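Local coordinates for protein xylosidase (Xanthomonas axonopodis pv. citri, PDB 6XN2) that probably hydrolyses the glycosidic bonds of beta-xylo-oligosaccharides, releasing xylose, as a family 43 glycoside hydrolase with a calcium ion near its active site, at residues Pro64-Asp69 with Met83-Val88; Thr48-Ala53 with Thr306-Ile311; Gln114-Ala119 with Pro134-Asp139; Leu42-Tyr47 with Ser325-Gly330. All blocks are in the same frame, centred on the assembly; numbering follows the deposited sequence.

Contact 1 of 4, residues Pro64-Asp69 with Met83-Val88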
loop_
_atom_site.group_PDB
_atom_site.type_symbol
_atom_site.label_atom_id
_atom_site.label_comp_id
_atom_site.label_asym_id
_atom_site.label_seq_id
_atom_site.Cartn_x
_atom_site.Cartn_y
_atom_site.Cartn_z
ATOM N N PRO A 64 -2.930 7.689 4.886
ATOM C CA PRO A 64 -1.646 7.109 5.286
ATOM C C PRO A 64 -1.706 6.483 6.681
ATOM O O PRO A 64 -2.710 6.656 7.382
ATOM C CB PRO A 64 -0.717 8.322 5.268
ATOM C CG PRO A 64 -1.623 9.452 5.732
ATOM C CD PRO A 64 -3.047 9.097 5.312
ATOM N N SER A 65 -0.662 5.745 7.058
ATOM C CA SER A 65 -0.463 5.353 8.451
ATOM C C SER A 65 0.071 6.542 9.233
ATOM O O SER A 65 0.542 7.512 8.643
ATOM C CB SER A 65 0.512 4.185 8.567
ATOM O OG SER A 65 0.032 3.068 7.852
ATOM N N HIS A 66 0.008 6.453 10.556
ATOM C CA HIS A 66 0.491 7.543 11.435
ATOM C C HIS A 66 1.536 6.993 12.392
ATOM O O HIS A 66 1.161 6.430 13.359
ATOM C CB HIS A 66 -0.653 8.176 12.218
ATOM C CG HIS A 66 -0.186 9.271 13.110
ATOM N ND1 HIS A 66 -0.961 9.822 14.078
ATOM C CD2 HIS A 66 0.984 9.923 13.176
ATOM C CE1 HIS A 66 -0.294 10.750 14.704
ATOM N NE2 HIS A 66 0.884 10.828 14.176
ATOM N N ASP A 67 2.801 7.136 12.047
ATOM C CA ASP A 67 3.899 6.655 12.850
ATOM C C ASP A 67 4.004 7.474 14.089
ATOM O O ASP A 67 3.948 8.652 14.032
ATOM C CB ASP A 67 5.210 6.787 12.086
ATOM C CG ASP A 67 5.342 5.810 10.978
ATOM O OD1 ASP A 67 4.676 4.797 11.008
ATOM O OD2 ASP A 67 6.140 6.039 10.099
ATOM N N LEU A 68 4.204 6.827 15.213
ATOM C CA LEU A 68 4.292 7.514 16.481
ATOM C C LEU A 68 5.682 7.508 17.076
ATOM O O LEU A 68 6.307 6.508 17.129
ATOM C CB LEU A 68 3.334 6.896 17.464
ATOM C CG LEU A 68 1.876 7.005 17.139
ATOM C CD1 LEU A 68 1.048 6.220 18.109
ATOM C CD2 LEU A 68 1.464 8.446 17.104
ATOM N N ASP A 69 6.118 8.654 17.561
ATOM C CA ASP A 69 7.449 8.792 18.134
ATOM C C ASP A 69 7.417 8.609 19.648
ATOM O O ASP A 69 7.027 9.518 20.384
ATOM C CB ASP A 69 8.040 10.155 17.775
ATOM C CG ASP A 69 9.497 10.291 18.174
ATOM O OD1 ASP A 69 10.145 9.263 18.477
ATOM O OD2 ASP A 69 9.999 11.435 18.171
ATOM N N MET A 83 1.616 1.897 15.559
ATOM C CA MET A 83 0.616 2.885 15.224
ATOM C C MET A 83 -0.746 2.565 15.831
ATOM O O MET A 83 -1.090 1.430 15.988
ATOM C CB MET A 83 0.604 3.049 13.736
ATOM C CG MET A 83 1.991 3.297 13.216
ATOM S SD MET A 83 2.834 1.879 12.596
ATOM C CE MET A 83 2.228 1.962 10.952
ATOM N N ALA A 84 -1.515 3.599 16.164
ATOM C CA ALA A 84 -2.792 3.379 16.842
ATOM C C ALA A 84 -3.958 4.104 16.187
ATOM O O ALA A 84 -5.104 3.915 16.586
ATOM C CB ALA A 84 -2.685 3.802 18.303
ATOM N N ASP A 85 -3.663 4.949 15.217
ATOM C CA ASP A 85 -4.741 5.804 14.670
ATOM C C ASP A 85 -4.464 6.208 13.225
ATOM O O ASP A 85 -3.375 6.004 12.754
ATOM C CB ASP A 85 -4.854 7.061 15.526
ATOM C CG ASP A 85 -3.698 8.020 15.324
ATOM O OD1 ASP A 85 -3.804 8.831 14.459
ATOM O OD2 ASP A 85 -2.719 7.911 16.030
ATOM N N TYR A 86 -5.468 6.790 12.585
ATOM C CA TYR A 86 -5.345 7.237 11.245
ATOM C C TYR A 86 -5.828 8.652 11.068
ATOM O O TYR A 86 -6.780 9.055 11.642
ATOM C CB TYR A 86 -6.169 6.361 10.302
ATOM C CG TYR A 86 -5.738 4.933 10.233
ATOM C CD1 TYR A 86 -4.480 4.600 9.855
ATOM C CD2 TYR A 86 -6.593 3.934 10.538
ATOM C CE1 TYR A 86 -4.080 3.310 9.802
ATOM C CE2 TYR A 86 -6.203 2.632 10.486
ATOM C CZ TYR A 86 -4.939 2.327 10.118
ATOM O OH TYR A 86 -4.534 1.037 10.082
ATOM N N HIS A 87 -5.087 9.374 10.253
ATOM C CA HIS A 87 -5.533 10.715 9.839
ATOM C C HIS A 87 -5.914 10.659 8.367
ATOM O O HIS A 87 -5.595 9.707 7.709
ATOM C CB HIS A 87 -4.422 11.743 9.994
ATOM C CG HIS A 87 -4.170 12.158 11.390
ATOM N ND1 HIS A 87 -4.169 13.456 11.774
ATOM C CD2 HIS A 87 -3.891 11.449 12.484
ATOM C CE1 HIS A 87 -3.908 13.525 13.043
ATOM N NE2 HIS A 87 -3.740 12.325 13.491
ATOM N N VAL A 88 -6.592 11.686 7.903
ATOM C CA VAL A 88 -6.873 11.818 6.495
ATOM C C VAL A 88 -6.280 13.128 5.993
ATOM O O VAL A 88 -6.424 14.103 6.610
ATOM C CB VAL A 88 -8.362 11.740 6.182
ATOM C CG1 VAL A 88 -8.608 11.930 4.716
ATOM C CG2 VAL A 88 -8.901 10.411 6.611
HETATM O O HOH W 1 -5.551 7.010 6.758
HETATM O O HOH W 2 -2.614 8.802 9.163
HETATM O O HOH W 3 -1.466 4.320 11.594
HETATM O O HOH W 4 -0.925 6.184 15.035
#

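Contact 2 of 4, residues Thr48-Ala53 with Thr306-Ile311. With CA (calcium ion), chain D; XYP (beta-D-xylopyranose), chain E.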
loop_
_atom_site.group_PDB
_atom_site.type_symbol
_atom_site.label_atom_id
_atom_site.label_comp_id
_atom_site.label_asym_id
_atom_site.label_seq_id
_atom_site.Cartn_x
_atom_site.Cartn_y
_atom_site.Cartn_z
ATOM N N THR A 48 4.130 10.200 8.850
ATOM C CA THR A 48 3.137 9.531 8.016
ATOM C C THR A 48 3.808 8.498 7.115
ATOM O O THR A 48 4.959 8.668 6.717
ATOM C CB THR A 48 2.364 10.532 7.134
ATOM O OG1 THR A 48 3.291 11.273 6.327
ATOM C CG2 THR A 48 1.547 11.504 7.987
ATOM N N ALA A 49 3.091 7.427 6.789
ATOM C CA ALA A 49 3.644 6.373 5.939
ATOM C C ALA A 49 2.556 5.735 5.091
ATOM O O ALA A 49 1.382 6.040 5.262
ATOM C CB ALA A 49 4.340 5.319 6.782
ATOM N N ASP A 50 2.958 4.856 4.175
ATOM C CA ASP A 50 2.027 4.034 3.402
ATOM C C ASP A 50 0.881 4.825 2.766
ATOM O O ASP A 50 -0.289 4.556 3.048
ATOM C CB ASP A 50 1.434 2.955 4.300
ATOM C CG ASP A 50 2.472 2.312 5.214
ATOM O OD1 ASP A 50 3.576 1.969 4.744
ATOM O OD2 ASP A 50 2.171 2.148 6.408
ATOM N N PRO A 51 1.206 5.798 1.906
ATOM C CA PRO A 51 0.134 6.679 1.426
ATOM C C PRO A 51 -0.799 6.009 0.416
ATOM O O PRO A 51 -0.330 5.474 -0.586
ATOM C CB PRO A 51 0.904 7.829 0.776
ATOM C CG PRO A 51 2.167 7.189 0.291
ATOM C CD PRO A 51 2.508 6.114 1.290
ATOM N N SER A 52 -2.089 6.094 0.631
ATOM C CA SER A 52 -3.049 5.590 -0.316
ATOM C C SER A 52 -3.821 6.789 -0.826
ATOM O O SER A 52 -4.622 7.318 -0.145
ATOM C CB SER A 52 -3.964 4.585 0.341
ATOM O OG SER A 52 -3.365 3.338 0.473
ATOM N N ALA A 53 -3.548 7.177 -2.059
ATOM C CA ALA A 53 -4.163 8.392 -2.621
ATOM C C ALA A 53 -5.380 8.062 -3.468
ATOM O O ALA A 53 -5.323 7.148 -4.254
ATOM C CB ALA A 53 -3.156 9.147 -3.421
ATOM N N THR A 306 11.677 0.234 4.980
ATOM C CA THR A 306 10.422 0.001 4.273
ATOM C C THR A 306 10.224 0.934 3.083
ATOM O O THR A 306 10.810 2.018 3.005
ATOM C CB THR A 306 9.200 0.138 5.212
ATOM O OG1 THR A 306 8.923 1.522 5.472
ATOM C CG2 THR A 306 9.444 -0.600 6.517
ATOM N N THR A 307 9.355 0.516 2.175
ATOM C CA THR A 307 8.951 1.288 1.031
ATOM C C THR A 307 7.496 0.927 0.749
ATOM O O THR A 307 7.164 -0.199 0.745
ATOM C CB THR A 307 9.887 1.131 -0.174
ATOM O OG1 THR A 307 9.484 1.997 -1.216
ATOM C CG2 THR A 307 9.902 -0.249 -0.668
ATOM N N HIS A 308 6.644 1.919 0.580
ATOM C CA HIS A 308 5.239 1.687 0.360
ATOM C C HIS A 308 4.686 2.792 -0.505
ATOM O O HIS A 308 5.165 3.867 -0.448
ATOM C CB HIS A 308 4.541 1.725 1.683
ATOM C CG HIS A 308 3.327 0.878 1.750
ATOM N ND1 HIS A 308 3.348 -0.362 2.311
ATOM C CD2 HIS A 308 2.050 1.115 1.411
ATOM C CE1 HIS A 308 2.147 -0.879 2.262
ATOM N NE2 HIS A 308 1.346 -0.006 1.715
ATOM N N HIS A 309 3.636 2.529 -1.256
ATOM C CA HIS A 309 3.173 3.531 -2.174
ATOM C C HIS A 309 1.780 3.395 -2.716
ATOM O O HIS A 309 1.112 2.463 -2.444
ATOM C CB HIS A 309 4.028 3.368 -3.415
ATOM C CG HIS A 309 3.560 2.261 -4.305
ATOM N ND1 HIS A 309 3.438 0.968 -3.873
ATOM C CD2 HIS A 309 3.071 2.278 -5.559
ATOM C CE1 HIS A 309 2.960 0.228 -4.846
ATOM N NE2 HIS A 309 2.721 0.999 -5.876
ATOM N N SER A 310 1.333 4.420 -3.411
ATOM C CA SER A 310 0.139 4.293 -4.221
ATOM C C SER A 310 0.349 5.063 -5.517
ATOM O O SER A 310 1.272 5.871 -5.628
ATOM C CB SER A 310 -1.102 4.775 -3.467
ATOM O OG SER A 310 -1.025 6.143 -3.128
ATOM N N ILE A 311 -0.499 4.787 -6.497
ATOM C CA ILE A 311 -0.449 5.466 -7.783
ATOM C C ILE A 311 -1.837 5.993 -8.119
ATOM O O ILE A 311 -2.815 5.239 -8.144
ATOM C CB ILE A 311 0.047 4.530 -8.896
ATOM C CG1 ILE A 311 1.509 4.145 -8.658
ATOM C CG2 ILE A 311 -0.153 5.176 -10.264
ATOM C CD1 ILE A 311 1.979 2.996 -9.521
HETATM CA CA CA D . -1.041 0.243 0.656
HETATM O O1 XYP E . 5.936 -3.706 7.049
HETATM C C1 XYP E . 5.392 -2.413 6.919
HETATM C C2 XYP E . 3.935 -2.548 6.530
HETATM C C3 XYP E . 3.159 -1.290 6.756
HETATM C C4 XYP E . 3.438 -0.740 8.139
HETATM C C5 XYP E . 4.917 -0.556 8.309
HETATM O O2 XYP E . 3.762 -2.895 5.163
HETATM O O3 XYP E . 1.839 -1.731 6.639
HETATM O O4 XYP E . 2.838 0.507 8.285
HETATM O O5 XYP E . 5.583 -1.777 8.156
HETATM O O HOH W 5 -1.544 2.131 2.421
HETATM O O HOH W 6 -0.854 2.668 -0.281
HETATM O O HOH W 7 -3.452 0.619 -0.236
HETATM O O HOH W 8 0.202 -0.168 -1.643
HETATM O O HOH W 9 -1.291 -2.287 -0.024
HETATM O O HOH W 10 -2.450 -0.962 2.534
#

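Contact 3 of 4, residues Gln114-Ala119 with Pro134-Asp139. With XYP (beta-D-xylopyranose), chain E.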
loop_
_atom_site.group_PDB
_atom_site.type_symbol
_atom_site.label_atom_id
_atom_site.label_comp_id
_atom_site.label_asym_id
_atom_site.label_seq_id
_atom_site.Cartn_x
_atom_site.Cartn_y
_atom_site.Cartn_z
ATOM N N GLN A 114 -6.205 -5.066 18.891
ATOM C CA GLN A 114 -5.460 -4.615 20.064
ATOM C C GLN A 114 -4.458 -3.517 19.713
ATOM O O GLN A 114 -4.330 -2.522 20.431
ATOM C CB GLN A 114 -4.724 -5.785 20.729
ATOM C CG GLN A 114 -4.080 -5.409 22.061
ATOM C CD GLN A 114 -2.864 -6.262 22.404
ATOM O OE1 GLN A 114 -2.866 -7.483 22.221
ATOM N NE2 GLN A 114 -1.815 -5.615 22.901
ATOM N N ARG A 115 -3.744 -3.695 18.608
ATOM C CA ARG A 115 -2.633 -2.806 18.301
ATOM C C ARG A 115 -2.239 -2.823 16.827
ATOM O O ARG A 115 -2.799 -3.574 16.026
ATOM C CB ARG A 115 -1.421 -3.187 19.156
ATOM C CG ARG A 115 -0.916 -4.592 18.874
ATOM C CD ARG A 115 0.062 -5.080 19.928
ATOM N NE ARG A 115 0.759 -6.276 19.469
ATOM C CZ ARG A 115 2.024 -6.289 19.055
ATOM N NH1 ARG A 115 2.737 -5.169 19.061
ATOM N NH2 ARG A 115 2.582 -7.425 18.648
ATOM N N GLN A 116 -1.264 -1.977 16.501
ATOM C CA GLN A 116 -0.633 -1.920 15.186
ATOM C C GLN A 116 -1.625 -1.664 14.055
ATOM O O GLN A 116 -1.962 -2.552 13.263
ATOM C CB GLN A 116 0.165 -3.200 14.939
ATOM C CG GLN A 116 1.346 -3.322 15.894
ATOM C CD GLN A 116 2.237 -4.502 15.590
ATOM O OE1 GLN A 116 1.779 -5.641 15.529
ATOM N NE2 GLN A 116 3.523 -4.236 15.399
ATOM N N MET A 117 -2.081 -0.419 13.998
ATOM C CA MET A 117 -2.923 0.057 12.916
ATOM C C MET A 117 -2.030 0.416 11.735
ATOM O O MET A 117 -1.468 1.513 11.682
ATOM C CB MET A 117 -3.741 1.255 13.383
ATOM C CG MET A 117 -4.626 0.944 14.587
ATOM S SD MET A 117 -6.191 0.218 14.054
ATOM C CE MET A 117 -7.188 1.690 13.835
ATOM N N TRP A 118 -1.857 -0.532 10.826
ATOM C CA TRP A 118 -0.955 -0.406 9.695
ATOM C C TRP A 118 -1.554 0.140 8.405
ATOM O O TRP A 118 -2.642 0.584 8.406
ATOM C CB TRP A 118 -0.209 -1.723 9.500
ATOM C CG TRP A 118 0.825 -1.992 10.578
ATOM C CD1 TRP A 118 1.010 -1.307 11.701
ATOM C CD2 TRP A 118 1.809 -3.021 10.581
ATOM N NE1 TRP A 118 2.043 -1.824 12.416
ATOM C CE2 TRP A 118 2.555 -2.879 11.743
ATOM C CE3 TRP A 118 2.144 -4.035 9.701
ATOM C CZ2 TRP A 118 3.601 -3.709 12.048
ATOM C CZ3 TRP A 118 3.170 -4.853 10.012
ATOM C CH2 TRP A 118 3.885 -4.693 11.166
ATOM N N ALA A 119 -0.794 0.107 7.327
ATOM C CA ALA A 119 -1.166 0.633 6.029
ATOM C C ALA A 119 -2.613 0.503 5.568
ATOM O O ALA A 119 -3.000 -0.513 5.163
ATOM C CB ALA A 119 -0.259 0.057 4.990
ATOM N N PRO A 134 -5.430 -2.776 8.228
ATOM C CA PRO A 134 -4.921 -3.965 8.904
ATOM C C PRO A 134 -4.602 -3.656 10.366
ATOM O O PRO A 134 -4.023 -2.609 10.688
ATOM C CB PRO A 134 -3.655 -4.288 8.114
ATOM C CG PRO A 134 -3.133 -2.923 7.712
ATOM C CD PRO A 134 -4.348 -2.007 7.586
ATOM N N ALA A 135 -5.000 -4.553 11.255
ATOM C CA ALA A 135 -4.629 -4.418 12.654
ATOM C C ALA A 135 -4.439 -5.798 13.246
ATOM O O ALA A 135 -4.852 -6.798 12.660
ATOM C CB ALA A 135 -5.682 -3.626 13.426
ATOM N N LYS A 136 -3.813 -5.844 14.412
ATOM C CA LYS A 136 -3.465 -7.100 15.048
ATOM C C LYS A 136 -4.426 -7.405 16.195
ATOM O O LYS A 136 -4.670 -6.550 17.051
ATOM C CB LYS A 136 -2.021 -7.033 15.547
ATOM C CG LYS A 136 -1.449 -8.358 15.979
ATOM C CD LYS A 136 0.051 -8.256 16.227
ATOM C CE LYS A 136 0.840 -8.492 14.950
ATOM N NZ LYS A 136 2.267 -8.104 15.142
ATOM N N ARG A 137 -4.926 -8.624 16.230
ATOM C CA ARG A 137 -5.785 -9.062 17.301
ATOM C C ARG A 137 -4.975 -9.292 18.552
ATOM O O ARG A 137 -3.775 -9.407 18.506
ATOM C CB ARG A 137 -6.468 -10.373 16.958
ATOM C CG ARG A 137 -7.298 -10.362 15.717
ATOM C CD ARG A 137 -8.126 -11.604 15.499
ATOM N NE ARG A 137 -7.407 -12.829 15.756
ATOM C CZ ARG A 137 -7.332 -13.853 14.922
ATOM N NH1 ARG A 137 -7.896 -13.783 13.754
ATOM N NH2 ARG A 137 -6.665 -14.935 15.248
ATOM N N ALA A 138 -5.653 -9.406 19.678
ATOM C CA ALA A 138 -4.941 -9.640 20.928
ATOM C C ALA A 138 -4.054 -10.882 20.847
ATOM O O ALA A 138 -3.003 -10.931 21.485
ATOM C CB ALA A 138 -5.917 -9.770 22.073
ATOM N N ASP A 139 -4.463 -11.873 20.056
ATOM C CA ASP A 139 -3.690 -13.111 19.943
ATOM C C ASP A 139 -2.551 -13.020 18.927
ATOM O O ASP A 139 -1.956 -14.034 18.558
ATOM C CB ASP A 139 -4.600 -14.300 19.598
ATOM C CG ASP A 139 -5.207 -14.222 18.192
ATOM O OD1 ASP A 139 -4.903 -13.293 17.409
ATOM O OD2 ASP A 139 -6.003 -15.126 17.866
HETATM O O1 XYP E . 5.936 -3.706 7.049
HETATM C C1 XYP E . 5.392 -2.413 6.919
HETATM C C2 XYP E . 3.935 -2.548 6.530
HETATM C C3 XYP E . 3.159 -1.290 6.756
HETATM C C4 XYP E . 3.438 -0.740 8.139
HETATM C C5 XYP E . 4.917 -0.556 8.309
HETATM O O2 XYP E . 3.762 -2.895 5.163
HETATM O O3 XYP E . 1.839 -1.731 6.639
HETATM O O4 XYP E . 2.838 0.507 8.285
HETATM O O5 XYP E . 5.583 -1.777 8.156
HETATM O O HOH W 11 -1.154 -8.370 19.919
HETATM O O HOH W 12 4.776 -7.677 17.115
#

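Contact 4 of 4, residues Leu42-Tyr47 with Ser325-Gly330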
loop_
_atom_site.group_PDB
_atom_site.type_symbol
_atom_site.label_atom_id
_atom_site.label_comp_id
_atom_site.label_asym_id
_atom_site.label_seq_id
_atom_site.Cartn_x
_atom_site.Cartn_y
_atom_site.Cartn_z
ATOM N N LEU A 42 5.236 15.815 2.403
ATOM C CA LEU A 42 4.005 16.524 2.195
ATOM C C LEU A 42 3.512 17.105 3.468
ATOM O O LEU A 42 2.811 18.068 3.483
ATOM C CB LEU A 42 2.945 15.586 1.648
ATOM C CG LEU A 42 3.210 15.133 0.251
ATOM C CD1 LEU A 42 2.260 14.045 -0.150
ATOM C CD2 LEU A 42 3.116 16.299 -0.691
ATOM N N VAL A 43 3.883 16.505 4.581
ATOM C CA VAL A 43 3.560 17.025 5.893
ATOM C C VAL A 43 4.700 16.756 6.836
ATOM O O VAL A 43 5.399 15.815 6.680
ATOM C CB VAL A 43 2.309 16.461 6.534
ATOM C CG1 VAL A 43 1.053 17.059 5.967
ATOM C CG2 VAL A 43 2.294 14.975 6.474
ATOM N N THR A 44 4.884 17.619 7.813
ATOM C CA THR A 44 5.963 17.442 8.741
ATOM C C THR A 44 5.567 17.544 10.158
ATOM O O THR A 44 6.377 17.336 10.985
ATOM C CB THR A 44 7.062 18.490 8.589
ATOM O OG1 THR A 44 6.496 19.780 8.731
ATOM C CG2 THR A 44 7.703 18.387 7.299
ATOM N N HIS A 45 4.325 17.852 10.458
ATOM C CA HIS A 45 3.919 17.971 11.845
ATOM C C HIS A 45 3.583 16.659 12.515
ATOM O O HIS A 45 3.377 16.607 13.680
ATOM C CB HIS A 45 2.788 18.954 12.020
ATOM C CG HIS A 45 1.562 18.609 11.258
ATOM N ND1 HIS A 45 1.460 18.776 9.906
ATOM C CD2 HIS A 45 0.374 18.120 11.662
ATOM C CE1 HIS A 45 0.265 18.406 9.506
ATOM N NE2 HIS A 45 -0.416 18.003 10.553
ATOM N N LEU A 46 3.496 15.615 11.718
ATOM C CA LEU A 46 3.289 14.284 12.189
ATOM C C LEU A 46 3.989 13.330 11.235
ATOM O O LEU A 46 4.205 13.644 10.117
ATOM C CB LEU A 46 1.819 13.983 12.326
ATOM C CG LEU A 46 0.997 13.536 11.152
ATOM C CD1 LEU A 46 -0.324 13.020 11.653
ATOM C CD2 LEU A 46 0.752 14.672 10.222
ATOM N N TYR A 47 4.402 12.191 11.731
ATOM C CA TYR A 47 5.018 11.197 10.873
ATOM C C TYR A 47 3.936 10.407 10.146
ATOM O O TYR A 47 2.935 10.012 10.745
ATOM C CB TYR A 47 5.925 10.265 11.682
ATOM C CG TYR A 47 7.217 10.912 12.135
ATOM C CD1 TYR A 47 8.189 11.280 11.211
ATOM C CD2 TYR A 47 7.469 11.147 13.482
ATOM C CE1 TYR A 47 9.376 11.872 11.613
ATOM C CE2 TYR A 47 8.657 11.735 13.897
ATOM C CZ TYR A 47 9.607 12.090 12.953
ATOM O OH TYR A 47 10.790 12.675 13.340
ATOM N N SER A 325 12.372 7.903 5.163
ATOM C CA SER A 325 12.691 8.208 6.548
ATOM C C SER A 325 13.660 9.378 6.686
ATOM O O SER A 325 14.363 9.484 7.687
ATOM C CB SER A 325 13.275 6.966 7.227
ATOM O OG SER A 325 12.298 5.949 7.351
ATOM N N VAL A 326 13.697 10.256 5.687
ATOM C CA VAL A 326 14.674 11.341 5.689
ATOM C C VAL A 326 14.356 12.356 6.782
ATOM O O VAL A 326 15.243 12.764 7.523
ATOM C CB VAL A 326 14.746 12.044 4.312
ATOM C CG1 VAL A 326 15.567 13.325 4.404
ATOM C CG2 VAL A 326 15.348 11.102 3.275
ATOM N N LEU A 327 13.085 12.729 6.897
ATOM C CA LEU A 327 12.639 13.702 7.894
ATOM C C LEU A 327 13.071 13.321 9.310
ATOM O O LEU A 327 13.475 14.175 10.100
ATOM C CB LEU A 327 11.117 13.851 7.837
ATOM C CG LEU A 327 10.435 14.749 8.871
ATOM C CD1 LEU A 327 10.885 16.203 8.752
ATOM C CD2 LEU A 327 8.924 14.650 8.714
ATOM N N SER A 328 13.004 12.028 9.612
ATOM C CA SER A 328 13.347 11.512 10.933
ATOM C C SER A 328 14.842 11.264 11.102
ATOM O O SER A 328 15.279 10.781 12.151
ATOM C CB SER A 328 12.596 10.212 11.197
ATOM O OG SER A 328 13.104 9.175 10.375
ATOM N N GLY A 329 15.621 11.571 10.068
ATOM C CA GLY A 329 17.051 11.308 10.092
ATOM C C GLY A 329 17.420 9.856 9.828
ATOM O O GLY A 329 18.419 9.355 10.350
ATOM N N GLY A 330 16.618 9.171 9.036
ATOM C CA GLY A 330 16.901 7.804 8.707
ATOM C C GLY A 330 16.289 6.743 9.569
ATOM O O GLY A 330 16.660 5.633 9.460
#

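Contact 1 of 4, residues Pro64-Asp69 with Met83-Val88
H66 turns its ring edge to D85, the imidazole and carboxylate planes 82° apart: ND1 donates to OD1 at 3.0 Å in an almost straight bond (172°), lying in the imidazole plane and using the syn lone pair of the carboxylate. A weak second bond runs from the same nitrogen to OD2. Chi1 of 180° swings the ring toward residues 83-88, and it meets the H87 ring obliquely, the centroids 5.0 Å apart. The buried, close-packed part lies around M83. Its doubly bent chain lays CG against the carbonyl O of H66 at 3.2 Å and brings CE to 3.7 Å from S65 CB. D67 runs alongside M83 while its carboxylate forms a salt bridge with R335. Looser packing marks the L68 end, where CD1 comes no nearer than 4.1 Å to A84 N. The strands spread apart toward P64 and H87, where two waters link P64 O to H87; a third accepts from H66 N at 2.8 Å and donates to D85 O. The D85 carboxylate would probably favour a proton on H66 ND1, while S65 and M83 touch the bound xylose, so this water-filled gap between strands of one sheet leads to the sugar pocket.

Contact 2 of 4, residues Thr48-Ala53 with Thr306-Ile311
Chi1 of -151° carries H308 CG roughly anti to its backbone N and lays the imidazole beneath D50, whose own CG sits beside its backbone N (chi1 -42°). D50 CB then rests over one face of the ring in a CH-pi contact, 3.8 Å from the centroid, and D50 OD1 hangs over the same ring, 3.2 Å from CG. The carboxylate and ring planes are 62° apart, and OD1 makes no hydrogen bond to ND1. The other oxygen, OD2, takes a hydrogen bond from xylose O4 at 2.6 Å and another from S65 OG, so D50 holds the sugar through the oxygen farther from the histidine. At the ring edge, H308 NE2 binds the calcium ion at 2.6 Å, in the ring plane. Six waters complete the seven ligands; one also lies within hydrogen-bonding distance of P51 O, S52 OG and H309 O, tying the ion's shell to both segments. S52 OG is itself hydrogen-bonded to P120 O. S310 OG is doubly used: it donates to P51 O at 2.7 Å from above the carbonyl plane and accepts from A53 N at 2.9 Å. Residues 50-53 and 308-310 run nearly the same way at the centre of the five-bladed family 43 propeller, where strand 47-56, turning a corner at D50, meets the start of strand 310-314, with W260 of strand 257-264 packed against S52 and S310.

Contact 3 of 4, residues Gln114-Ala119 with Pro134-Asp139
W118 CB packs on P134 CG at 3.6 Å, while the indole turns away from the strand and offers one face to the sugar, with xylose C4 3.6 Å above its plane and offset toward the rim. Next to it, A119 N donates to xylose O3 at 3.3 Å. The backbone holding these groups is bonded to the strand through W118 N, which donates to P134 O, and a CA-H...O contact from A135 CA to Q116 O adds to it. Farther out, the long polar chains take over. K136 has its CG anti to the backbone N (chi1 -168°) and bends at chi3, which delivers NZ to Q116 OE1 in the plane of the amide carbonyl, at 2.5 Å, so short that the exact distance is doubtful. That same OE1 sits above the centre of the R115 guanidinium, 3.5 Å from its plane, so one amide oxygen faces two cationic groups at about a right angle; R115 NH2 and K136 NZ are only 3.6 Å apart and share a water, weakly on the lysine side. Q116 NE2 and W118 NE1 both donate to F81 O, which should help set the pitch of the indole. At the outer end Q114 N and, weakly, R115 N donate to K136 O, and K136 N returns a bond to R115 O: a classic beta bulge. Strand 128-136 has strand 142-149 on its far flank, A135 bonding to Q143, whereas M117 pairs with M83 just before strand 85-91, so 114-119 bridges two four-stranded antiparallel sheets.

Contact 4 of 4, residues Leu42-Tyr47 with Ser325-Gly330
Neither segment is regular at this contact: residues 42-47 lead irregularly into strand 47-56, whereas residues 325-330 fold into a type I turn from V326 to G329, closed by G329 N to V326 O at 2.8 Å. G330 N also reaches back to S325 O, and positive phi at both glycines lets the chain curl round. No hydrogen bond crosses between the segments, and the nearest CA atoms, those of T44 and L327, stay 7.7 Å apart, leaving the contact to side chains. L327 projects from the crown of the turn, CG anti to its backbone N (chi1 176°), and its branches divide the work: CD1 meets T44 CG2 at 4.1 Å, the two chains crossing at about a right angle, while CD2 lies 4.0 Å from Y47 CE1. S328 CB comes closer, 3.6 Å from the same CE1, approaching the tyrosine ring obliquely, and its CA and CB both lie within van der Waals range of Y47 OH. The hydroxyl of S328 is turned back into its own loop, hydrogen-bonded to L334 O. What results is a small, largely apolar surface patch joining the turn between strands 317-324 and 336-342 to the loop before strand 47-56 in the propeller fold, well away from the xylose.

How the contacts relate
Along the chain the contacts are bracketed: contact 4 spans the widest loop, contact 2 lies within it, and contacts 1 and 3 follow one another inside contact 2. Contacts 1 and 2 share the antiparallel sheet of strands 47-56 and 59-67, their centres about 12 Å apart, with S65 bonded to A49 and D50. Contact 3 is equally close to contact 1, joined through Y86 OH to W118 O, and A119 packs against D50 and H308. Contact 4's centre stands about 23 Å from that of contact 3, at the rim. Contacts 1 to 3 meet around the xylose, 1 and 2 from a shared sheet, 3 from the next; contact 4 joins early and late parts of the chain.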